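Local coordinates for protein STM4351 (Salmonella enterica, PDB 2Y7I) that binds arginine with high specificity as a periplasmic solute-binding protein of family 3, probably for uptake into the cell, at residues G159-I164 with Y174-E179; T147-N152 with G165-N170; H105-L110 with R125-K130. All blocks are in the same frame, centred on the assembly; numbering follows the deposited sequence. Where two conformers were deposited one is given.

Contact 1: G159-I164 with Y174-E179. With ARG (arginine), chain C.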
loop_
_atom_site.group_PDB
_atom_site.type_symbol
_atom_site.label_atom_id
_atom_site.label_comp_id
_atom_site.label_asym_id
_atom_site.label_seq_id
_atom_site.Cartn_x
_atom_site.Cartn_y
_atom_site.Cartn_z
ATOM N N GLY A 159 23.154 10.519 0.933
ATOM C CA GLY A 159 21.761 10.540 0.468
ATOM C C GLY A 159 20.944 9.321 0.866
ATOM O O GLY A 159 21.387 8.518 1.706
ATOM N N ASP A 160 19.754 9.171 0.271
ATOM C CA ASP A 160 18.880 8.030 0.596
ATOM C C ASP A 160 19.473 6.732 0.072
ATOM O O ASP A 160 20.051 6.698 -1.014
ATOM C CB ASP A 160 17.440 8.230 0.071
ATOM C CG ASP A 160 16.651 9.243 0.902
ATOM O OD1 ASP A 160 16.156 8.885 1.985
ATOM O OD2 ASP A 160 16.525 10.404 0.485
ATOM N N VAL A 161 19.331 5.665 0.857
ATOM C CA VAL A 161 19.919 4.374 0.500
ATOM C C VAL A 161 19.487 3.870 -0.876
ATOM O O VAL A 161 20.317 3.347 -1.616
ATOM C CB VAL A 161 19.776 3.289 1.633
ATOM C CG1 VAL A 161 18.312 2.962 1.938
ATOM C CG2 VAL A 161 20.583 2.044 1.292
ATOM N N ALA A 162 18.208 4.058 -1.227
ATOM C CA ALA A 162 17.700 3.623 -2.531
ATOM C C ALA A 162 18.393 4.349 -3.682
ATOM O O ALA A 162 18.761 3.730 -4.693
ATOM C CB ALA A 162 16.158 3.808 -2.615
ATOM N N ALA A 163 18.578 5.655 -3.524
ATOM C CA ALA A 163 19.180 6.480 -4.567
ATOM C C ALA A 163 20.657 6.144 -4.736
ATOM O O ALA A 163 21.133 5.953 -5.856
ATOM C CB ALA A 163 18.997 7.955 -4.248
ATOM N N ILE A 164 21.366 6.048 -3.616
ATOM C CA ILE A 164 22.796 5.703 -3.625
ATOM C C ILE A 164 22.975 4.289 -4.182
ATOM O O ILE A 164 23.835 4.044 -5.049
ATOM C CB ILE A 164 23.406 5.819 -2.199
ATOM C CG1 ILE A 164 23.348 7.263 -1.629
ATOM C CG2 ILE A 164 24.807 5.188 -2.117
ATOM C CD1 ILE A 164 23.675 8.373 -2.575
ATOM N N TYR A 174 32.918 1.944 -5.984
ATOM C CA TYR A 174 32.387 2.662 -4.836
ATOM C C TYR A 174 31.540 1.711 -3.996
ATOM O O TYR A 174 31.221 0.617 -4.455
ATOM C CB TYR A 174 31.591 3.885 -5.327
ATOM C CG TYR A 174 32.507 4.821 -6.091
ATOM C CD1 TYR A 174 32.805 4.592 -7.437
ATOM C CD2 TYR A 174 33.133 5.886 -5.448
ATOM C CE1 TYR A 174 33.678 5.431 -8.133
ATOM C CE2 TYR A 174 34.004 6.725 -6.129
ATOM C CZ TYR A 174 34.276 6.489 -7.464
ATOM O OH TYR A 174 35.147 7.320 -8.133
ATOM N N ALA A 175 31.201 2.110 -2.769
ATOM C CA ALA A 175 30.386 1.266 -1.883
ATOM C C ALA A 175 29.690 2.111 -0.842
ATOM O O ALA A 175 30.173 3.185 -0.472
ATOM C CB ALA A 175 31.234 0.186 -1.194
ATOM N N ILE A 176 28.548 1.611 -0.371
ATOM C CA ILE A 176 27.858 2.201 0.755
ATOM C C ILE A 176 28.750 2.023 1.990
ATOM O O ILE A 176 29.222 0.913 2.283
ATOM C CB ILE A 176 26.463 1.555 0.989
ATOM C CG1 ILE A 176 25.470 1.978 -0.105
ATOM C CG2 ILE A 176 25.909 1.948 2.381
ATOM C CD1 ILE A 176 24.136 1.173 -0.095
ATOM N N MET A 177 28.970 3.123 2.698
ATOM C CA MET A 177 29.793 3.142 3.893
ATOM C C MET A 177 29.102 2.395 5.026
ATOM O O MET A 177 27.872 2.399 5.123
ATOM C CB MET A 177 30.112 4.588 4.273
ATOM C CG MET A 177 31.256 4.745 5.258
ATOM S SD MET A 177 31.596 6.477 5.673
ATOM C CE MET A 177 30.214 6.791 6.780
ATOM N N ASP A 178 29.893 1.736 5.872
ATOM C CA ASP A 178 29.320 0.902 6.928
ATOM C C ASP A 178 28.389 1.665 7.883
ATOM O O ASP A 178 27.276 1.197 8.162
ATOM C CB ASP A 178 30.398 0.128 7.688
ATOM C CG ASP A 178 30.915 -1.077 6.904
ATOM O OD1 ASP A 178 30.215 -1.513 5.964
ATOM O OD2 ASP A 178 32.014 -1.591 7.224
ATOM N N GLU A 179 28.826 2.820 8.380
ATOM C CA GLU A 179 27.993 3.565 9.322
ATOM C C GLU A 179 26.908 4.321 8.570
ATOM O O GLU A 179 27.209 5.125 7.690
ATOM C CB GLU A 179 28.811 4.538 10.187
ATOM C CG GLU A 179 27.942 5.233 11.252
ATOM C CD GLU A 179 28.680 6.220 12.134
ATOM O OE1 GLU A 179 29.898 6.456 11.941
ATOM O OE2 GLU A 179 28.023 6.779 13.036
HETATM N N ARG C . 14.602 12.251 1.185
HETATM C CA ARG C . 15.504 13.442 1.266
HETATM C C ARG C . 14.731 14.637 1.811
HETATM O O ARG C . 15.284 15.729 1.927
HETATM C CB ARG C . 16.105 13.781 -0.115
HETATM C CG ARG C . 15.057 13.976 -1.225
HETATM C CD ARG C . 15.676 14.453 -2.538
HETATM N NE ARG C . 14.711 14.302 -3.630
HETATM C CZ ARG C . 14.926 14.652 -4.897
HETATM N NH1 ARG C . 16.084 15.196 -5.278
HETATM N NH2 ARG C . 13.976 14.457 -5.787
HETATM O OXT ARG C . 13.529 14.537 2.123
#
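Three groups are hydrogen-bonded to Asp160 OD2: the amino nitrogen N of the bound arginine, which donates to it at 2.8 Å, Tyr16 OH and His123 NE2. Tyr16 and His123 probably limit the rotation of the carboxylate that meets the ammonium group, and the negative charge, facing a positive one, would be expected to strengthen the bond. CG of Asp160 lies opposite the carbonyl carbon (chi1 -74°), which carries the carboxylate off the end of strand 156-160 toward the ligand. Directly behind it the chain turns into helix 161-168, whose first turn closes with Ile164 N donating to Asp160 O at 3.0 Å.

On the flank of that turn, Ile176 supplies the contact with 174-179. Its side chain points at the helix and is stretched out at chi2 (169°), so that successive carbons meet different partners: CD1 reaches Val161 CG2 at 3.9 Å, while CG1 meets the CG2 methyl of Ile164 obliquely at 3.8 Å. The other branch of Ile164 turns back into the protein, with CD1 4.2 Å from Gly159 CA. In the sheet, strand 95-100 lies between strands 156-160 and 174-176, pairing with Gly159 on one side and with Ala175 and Met177 on the other; Val96 touches both isoleucines from this strand.

Strand 156-160, helix 161-168 and strand 174-176 therefore form a beta-alpha-beta crossover that skips one position in the sheet, the helix riding over the intervening strand. An aspartate at the end of the first strand that holds the ligand's alpha-amino group is characteristic of amino-acid-binding members of the type II periplasmic binding protein fold.

Contact 2: T147-N152 with G165-N170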
loop_
_atom_site.group_PDB
_atom_site.type_symbol
_atom_site.label_atom_id
_atom_site.label_comp_id
_atom_site.label_asym_id
_atom_site.label_seq_id
_atom_site.Cartn_x
_atom_site.Cartn_y
_atom_site.Cartn_z
ATOM N N THR A 147 29.358 13.238 -10.000
ATOM C CA THR A 147 30.441 13.629 -10.895
ATOM C C THR A 147 31.660 14.093 -10.103
ATOM O O THR A 147 32.794 13.697 -10.392
ATOM C CB THR A 147 29.988 14.735 -11.881
ATOM O OG1 THR A 147 28.873 14.255 -12.638
ATOM C CG2 THR A 147 31.112 15.117 -12.838
ATOM N N ASP A 148 31.417 14.935 -9.105
ATOM C CA ASP A 148 32.486 15.457 -8.260
ATOM C C ASP A 148 33.133 14.395 -7.381
ATOM O O ASP A 148 34.322 14.483 -7.076
ATOM C CB ASP A 148 31.977 16.619 -7.414
ATOM C CG ASP A 148 32.035 17.948 -8.159
ATOM O OD1 ASP A 148 32.271 17.952 -9.388
ATOM O OD2 ASP A 148 31.853 18.998 -7.512
ATOM N N LEU A 149 32.356 13.397 -6.969
ATOM C CA LEU A 149 32.915 12.244 -6.262
ATOM C C LEU A 149 33.879 11.469 -7.165
ATOM O O LEU A 149 34.990 11.129 -6.764
ATOM C CB LEU A 149 31.796 11.325 -5.752
ATOM C CG LEU A 149 32.179 10.001 -5.072
ATOM C CD1 LEU A 149 32.981 10.210 -3.783
ATOM C CD2 LEU A 149 30.956 9.156 -4.800
ATOM N N LYS A 150 33.450 11.215 -8.395
ATOM C CA LYS A 150 34.234 10.434 -9.336
ATOM C C LYS A 150 35.522 11.122 -9.786
ATOM O O LYS A 150 36.518 10.451 -10.073
ATOM C CB LYS A 150 33.376 10.024 -10.528
ATOM C CG LYS A 150 32.381 8.919 -10.168
ATOM C CD LYS A 150 31.959 8.104 -11.364
ATOM C CE LYS A 150 30.783 8.730 -12.085
ATOM N NZ LYS A 150 30.017 7.682 -12.852
ATOM N N ASN A 151 35.481 12.455 -9.818
ATOM C CA ASN A 151 36.630 13.299 -10.161
ATOM C C ASN A 151 37.511 13.638 -8.953
ATOM O O ASN A 151 38.398 14.483 -9.050
ATOM C CB ASN A 151 36.154 14.592 -10.834
ATOM C CG ASN A 151 35.754 14.387 -12.292
ATOM O OD1 ASN A 151 34.876 15.077 -12.814
ATOM N ND2 ASN A 151 36.399 13.434 -12.951
ATOM N N ASN A 152 37.254 12.975 -7.825
ATOM C CA ASN A 152 37.977 13.203 -6.556
ATOM C C ASN A 152 37.866 14.583 -5.901
ATOM O O ASN A 152 38.706 14.960 -5.079
ATOM C CB ASN A 152 39.454 12.766 -6.654
ATOM C CG ASN A 152 39.659 11.339 -6.212
ATOM O OD1 ASN A 152 39.835 10.445 -7.039
ATOM N ND2 ASN A 152 39.613 11.107 -4.899
ATOM N N GLY A 165 22.145 3.367 -3.698
ATOM C CA GLY A 165 22.160 1.977 -4.159
ATOM C C GLY A 165 21.994 1.889 -5.660
ATOM O O GLY A 165 22.708 1.135 -6.340
ATOM N N LYS A 166 21.057 2.674 -6.191
ATOM C CA LYS A 166 20.821 2.698 -7.633
ATOM C C LYS A 166 22.063 3.168 -8.404
ATOM O O LYS A 166 22.467 2.544 -9.381
ATOM C CB LYS A 166 19.584 3.553 -7.955
ATOM C CG LYS A 166 19.329 3.789 -9.428
ATOM C CD LYS A 166 18.490 2.673 -10.043
ATOM C CE LYS A 166 17.654 3.206 -11.209
ATOM N NZ LYS A 166 18.476 3.347 -12.448
ATOM N N TRP A 167 22.671 4.260 -7.947
ATOM C CA TRP A 167 23.872 4.809 -8.582
ATOM C C TRP A 167 24.995 3.778 -8.587
ATOM O O TRP A 167 25.750 3.666 -9.566
ATOM C CB TRP A 167 24.316 6.091 -7.853
ATOM C CG TRP A 167 25.531 6.755 -8.475
ATOM C CD1 TRP A 167 25.560 7.545 -9.595
ATOM C CD2 TRP A 167 26.886 6.655 -8.020
ATOM N NE1 TRP A 167 26.847 7.943 -9.862
ATOM C CE2 TRP A 167 27.680 7.423 -8.903
ATOM C CE3 TRP A 167 27.505 6.000 -6.939
ATOM C CZ2 TRP A 167 29.068 7.547 -8.750
ATOM C CZ3 TRP A 167 28.887 6.129 -6.781
ATOM C CH2 TRP A 167 29.653 6.899 -7.688
ATOM N N LEU A 168 25.085 3.009 -7.498
ATOM C CA LEU A 168 26.156 2.025 -7.322
ATOM C C LEU A 168 26.143 0.915 -8.350
ATOM O O LEU A 168 27.185 0.332 -8.652
ATOM C CB LEU A 168 26.104 1.412 -5.923
ATOM C CG LEU A 168 26.767 2.240 -4.826
ATOM C CD1 LEU A 168 26.626 1.529 -3.499
ATOM C CD2 LEU A 168 28.250 2.490 -5.157
ATOM N N LYS A 169 24.964 0.621 -8.886
ATOM C CA LYS A 169 24.828 -0.401 -9.921
ATOM C C LYS A 169 25.808 -0.182 -11.080
ATOM O O LYS A 169 26.303 -1.149 -11.664
ATOM C CB LYS A 169 23.372 -0.507 -10.399
ATOM C CG LYS A 169 22.463 -1.253 -9.409
ATOM C CD LYS A 169 20.982 -1.163 -9.766
ATOM C CE LYS A 169 20.202 -2.289 -9.087
ATOM N NZ LYS A 169 18.758 -1.955 -8.857
ATOM N N ASN A 170 26.114 1.082 -11.380
ATOM C CA ASN A 170 27.041 1.406 -12.479
ATOM C C ASN A 170 28.396 1.943 -12.023
ATOM O O ASN A 170 29.167 2.472 -12.832
ATOM C CB ASN A 170 26.391 2.388 -13.455
ATOM C CG ASN A 170 25.112 1.852 -14.037
ATOM O OD1 ASN A 170 24.024 2.307 -13.684
ATOM N ND2 ASN A 170 25.225 0.868 -14.906
HETATM O O HOH W 1 27.505 9.571 -12.418
#
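Trp167 brings 165-170 against Leu149 and Lys150, its indole thrown out from helix 161-168 with CG anti to the backbone N (chi1 -178°). The six-membered end of the ring does the touching. CH2 meets the CD2 methyl of Leu149 at 3.9 Å, an oblique approach, and CZ2 is followed by the aliphatic chain of Lys150, whose CG lies at the ring edge, near its plane, at 3.9 Å. Lysine and indole run past one another in opposite senses, and the bend of Lys150 at chi3 (-87°) keeps CE at the same 3.9 Å from CZ2. That bend also brings the polar ends together: one water accepts from Trp167 NE1 at 3.1 Å and from Lys150 NZ at 3.2 Å, while NZ is held chiefly by Asn171 OD1.

Phe146 stacks on the indole and Tyr174 meets it edge-to-face, making an aromatic cluster where helices 142-150 and 161-168, joined through strand 156-160, lie side by side on one face of the lobe's mixed sheet, an arrangement in keeping with the alpha/beta lobes of periplasmic binding proteins. Helix 142-150 ends in a Schellman motif: Arg153 N bonds to Asp148 O and Asn152 N to Leu149 O, with Asn152, at positive phi, as the C-prime residue.

Leu168, next in order, packs its side chain against Val98 of the sheet. Lys169 N bonds to Lys166 O at 3.2 Å, and Asn170 N takes Trp167 O, an acceptor that Asn171 ND2 also uses.

Contact 3: H105-L110 with R125-K130. With ACT (acetate ion), chain G.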
loop_
_atom_site.group_PDB
_atom_site.type_symbol
_atom_site.label_atom_id
_atom_site.label_comp_id
_atom_site.label_asym_id
_atom_site.label_seq_id
_atom_site.Cartn_x
_atom_site.Cartn_y
_atom_site.Cartn_z
ATOM N N HIS A 105 34.848 3.818 6.719
ATOM C CA HIS A 105 33.881 2.948 7.390
ATOM C C HIS A 105 32.863 3.761 8.184
ATOM O O HIS A 105 31.691 3.396 8.268
ATOM C CB HIS A 105 34.597 1.983 8.346
ATOM C CG HIS A 105 35.358 0.893 7.658
ATOM N ND1 HIS A 105 34.917 -0.412 7.618
ATOM C CD2 HIS A 105 36.539 0.911 6.993
ATOM C CE1 HIS A 105 35.788 -1.151 6.952
ATOM N NE2 HIS A 105 36.782 -0.373 6.564
ATOM N N THR A 106 33.321 4.857 8.784
ATOM C CA THR A 106 32.495 5.611 9.728
ATOM C C THR A 106 32.542 7.101 9.450
ATOM O O THR A 106 33.458 7.605 8.767
ATOM C CB THR A 106 32.962 5.414 11.201
ATOM O OG1 THR A 106 34.230 6.047 11.385
ATOM C CG2 THR A 106 33.076 3.946 11.587
ATOM N N PHE A 107 31.574 7.818 10.012
ATOM C CA PHE A 107 31.597 9.282 9.982
ATOM C C PHE A 107 32.874 9.866 10.589
ATOM O O PHE A 107 33.421 10.841 10.060
ATOM C CB PHE A 107 30.357 9.864 10.662
ATOM C CG PHE A 107 29.105 9.776 9.814
ATOM C CD1 PHE A 107 28.988 10.526 8.640
ATOM C CD2 PHE A 107 28.049 8.953 10.191
ATOM C CE1 PHE A 107 27.844 10.445 7.854
ATOM C CE2 PHE A 107 26.896 8.861 9.409
ATOM C CZ PHE A 107 26.794 9.614 8.233
ATOM N N ALA A 108 33.356 9.265 11.680
ATOM C CA ALA A 108 34.629 9.672 12.279
ATOM C C ALA A 108 35.771 9.598 11.260
ATOM O O ALA A 108 36.631 10.477 11.229
ATOM C CB ALA A 108 34.955 8.832 13.516
ATOM N N ASP A 109 35.765 8.560 10.423
ATOM C CA ASP A 109 36.793 8.394 9.387
ATOM C C ASP A 109 36.772 9.545 8.372
ATOM O O ASP A 109 37.779 9.825 7.726
ATOM C CB ASP A 109 36.618 7.070 8.630
ATOM C CG ASP A 109 36.855 5.849 9.495
ATOM O OD1 ASP A 109 37.584 5.930 10.508
ATOM O OD2 ASP A 109 36.295 4.786 9.137
ATOM N N LEU A 110 35.621 10.195 8.231
ATOM C CA LEU A 110 35.470 11.309 7.295
ATOM C C LEU A 110 35.860 12.673 7.871
ATOM O O LEU A 110 35.645 13.704 7.230
ATOM C CB LEU A 110 34.043 11.330 6.728
ATOM C CG LEU A 110 33.790 10.241 5.674
ATOM C CD1 LEU A 110 32.287 9.999 5.514
ATOM C CD2 LEU A 110 34.408 10.664 4.354
ATOM N N ARG A 125 20.727 18.894 6.585
ATOM C CA ARG A 125 20.486 19.312 7.963
ATOM C C ARG A 125 21.183 18.369 8.944
ATOM O O ARG A 125 21.857 18.827 9.879
ATOM C CB ARG A 125 18.986 19.420 8.260
ATOM C CG ARG A 125 18.681 20.155 9.561
ATOM C CD ARG A 125 17.186 20.466 9.715
ATOM N NE ARG A 125 16.384 19.298 10.099
ATOM C CZ ARG A 125 16.145 18.921 11.355
ATOM N NH1 ARG A 125 16.666 19.595 12.376
ATOM N NH2 ARG A 125 15.387 17.854 11.591
ATOM N N TYR A 126 21.044 17.063 8.715
ATOM C CA TYR A 126 21.727 16.073 9.546
ATOM C C TYR A 126 23.235 16.297 9.615
ATOM O O TYR A 126 23.790 16.355 10.717
ATOM C CB TYR A 126 21.423 14.613 9.138
ATOM C CG TYR A 126 22.276 13.643 9.930
ATOM C CD1 TYR A 126 21.963 13.319 11.254
ATOM C CD2 TYR A 126 23.434 13.112 9.381
ATOM C CE1 TYR A 126 22.772 12.460 11.997
ATOM C CE2 TYR A 126 24.248 12.258 10.111
ATOM C CZ TYR A 126 23.915 11.942 11.416
ATOM O OH TYR A 126 24.731 11.101 12.126
ATOM N N LEU A 127 23.902 16.390 8.456
ATOM C CA LEU A 127 25.367 16.560 8.454
ATOM C C LEU A 127 25.803 17.859 9.109
ATOM O O LEU A 127 26.795 17.886 9.848
ATOM C CB LEU A 127 25.953 16.505 7.050
ATOM C CG LEU A 127 26.560 15.246 6.427
ATOM C CD1 LEU A 127 27.792 15.680 5.610
ATOM C CD2 LEU A 127 26.952 14.136 7.411
ATOM N N GLN A 128 25.071 18.936 8.822
ATOM C CA GLN A 128 25.384 20.249 9.401
ATOM C C GLN A 128 25.270 20.245 10.917
ATOM O O GLN A 128 26.068 20.882 11.602
ATOM C CB GLN A 128 24.494 21.348 8.794
ATOM C CG GLN A 128 24.969 21.789 7.409
ATOM C CD GLN A 128 24.015 22.740 6.690
ATOM O OE1 GLN A 128 24.287 23.163 5.559
ATOM N NE2 GLN A 128 22.896 23.063 7.324
ATOM N N ASP A 129 24.273 19.526 11.434
ATOM C CA ASP A 129 24.000 19.524 12.869
ATOM C C ASP A 129 24.813 18.511 13.637
ATOM O O ASP A 129 25.334 18.825 14.711
ATOM C CB ASP A 129 22.528 19.243 13.139
ATOM C CG ASP A 129 21.632 20.380 12.726
ATOM O OD1 ASP A 129 22.147 21.469 12.409
ATOM O OD2 ASP A 129 20.404 20.173 12.711
ATOM N N LYS A 130 24.901 17.299 13.089
ATOM C CA LYS A 130 25.362 16.140 13.841
ATOM C C LYS A 130 26.728 15.606 13.419
ATOM O O LYS A 130 27.279 14.739 14.087
ATOM C CB LYS A 130 24.308 15.021 13.795
ATOM C CG LYS A 130 22.923 15.424 14.346
ATOM C CD LYS A 130 23.013 15.861 15.788
ATOM C CE LYS A 130 21.648 16.016 16.429
ATOM N NZ LYS A 130 21.829 16.481 17.827
HETATM C C ACT G . 14.286 19.352 7.116
HETATM O O ACT G . 13.177 19.844 6.824
HETATM O OXT ACT G . 14.354 18.763 8.224
HETATM C CH3 ACT G . 15.457 19.453 6.184
#
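Phe107 and Leu127 mark the nearest approach of the two backbones, 9.7 Å between their CA atoms, with a loop that tightens into a short 3-10 turn facing helix 122-130. Phe107 fills the gap, its ring directed at the helix and touching two neighbouring residues there. CE1 meets Leu127 CD2 at 3.8 Å; this leucine sits away from the staggered positions (chi1 -97°) and also touches Val115 and Leu117 of strand 114-118. The next ring atom, CZ, approaches Tyr126 CE2 at 4.1 Å, near the plane of the tyrosine ring. The two aromatic planes are inclined at 57° with their centroids 6.0 Å apart, an oblique pairing, and the phenol oxygen is turned to Gln131 NE2 for its hydrogen bond.

Within the loop, Thr106 OG1 accepts from Asp109 N at 3.1 Å in an ST motif, and Asp109 OD2 accepts two backbone N-H groups: His105 N at its anti lone pair, at 3.0 Å, and Thr106 N from above the carboxylate plane. On the helix, Arg125 NE donates to an acetate oxygen, OXT, at 2.8 Å near the guanidinium plane; the acetate probably comes from the crystallisation liquor.

The bonds of Thr106 and Asp109, with that of Phe107 N to Glu179 OE1, probably steady the loop. Across the contact itself Phe107 meets Tyr126 and Leu127 through apolar atoms, which implies that the cohesion between loop and helix here comes from van der Waals contact and the burial of apolar surface.

All three contacts lie in the lobe built on the five-stranded mixed sheet, and only contact 1 reaches the ligand directly. Contacts 1 and 2 share helix 161-168 and have centres 10 Å apart; Ile176 CG1 packs on Leu168 CD1 at 3.6 Å, and Tyr174 OH lies 3.5 Å from Lys150 CA. Contact 3, centred 13 Å from contact 1, is tied to it by polar bonds: Glu179 OE1 to Phe107 N and Glu179 N to His105 O, each 2.9 Å. Contacts 2 and 3 do not touch, their nearest atoms being about 8 Å apart. The side chains of Trp167 and Tyr126 stand about 13 Å and 10 Å from the arginine.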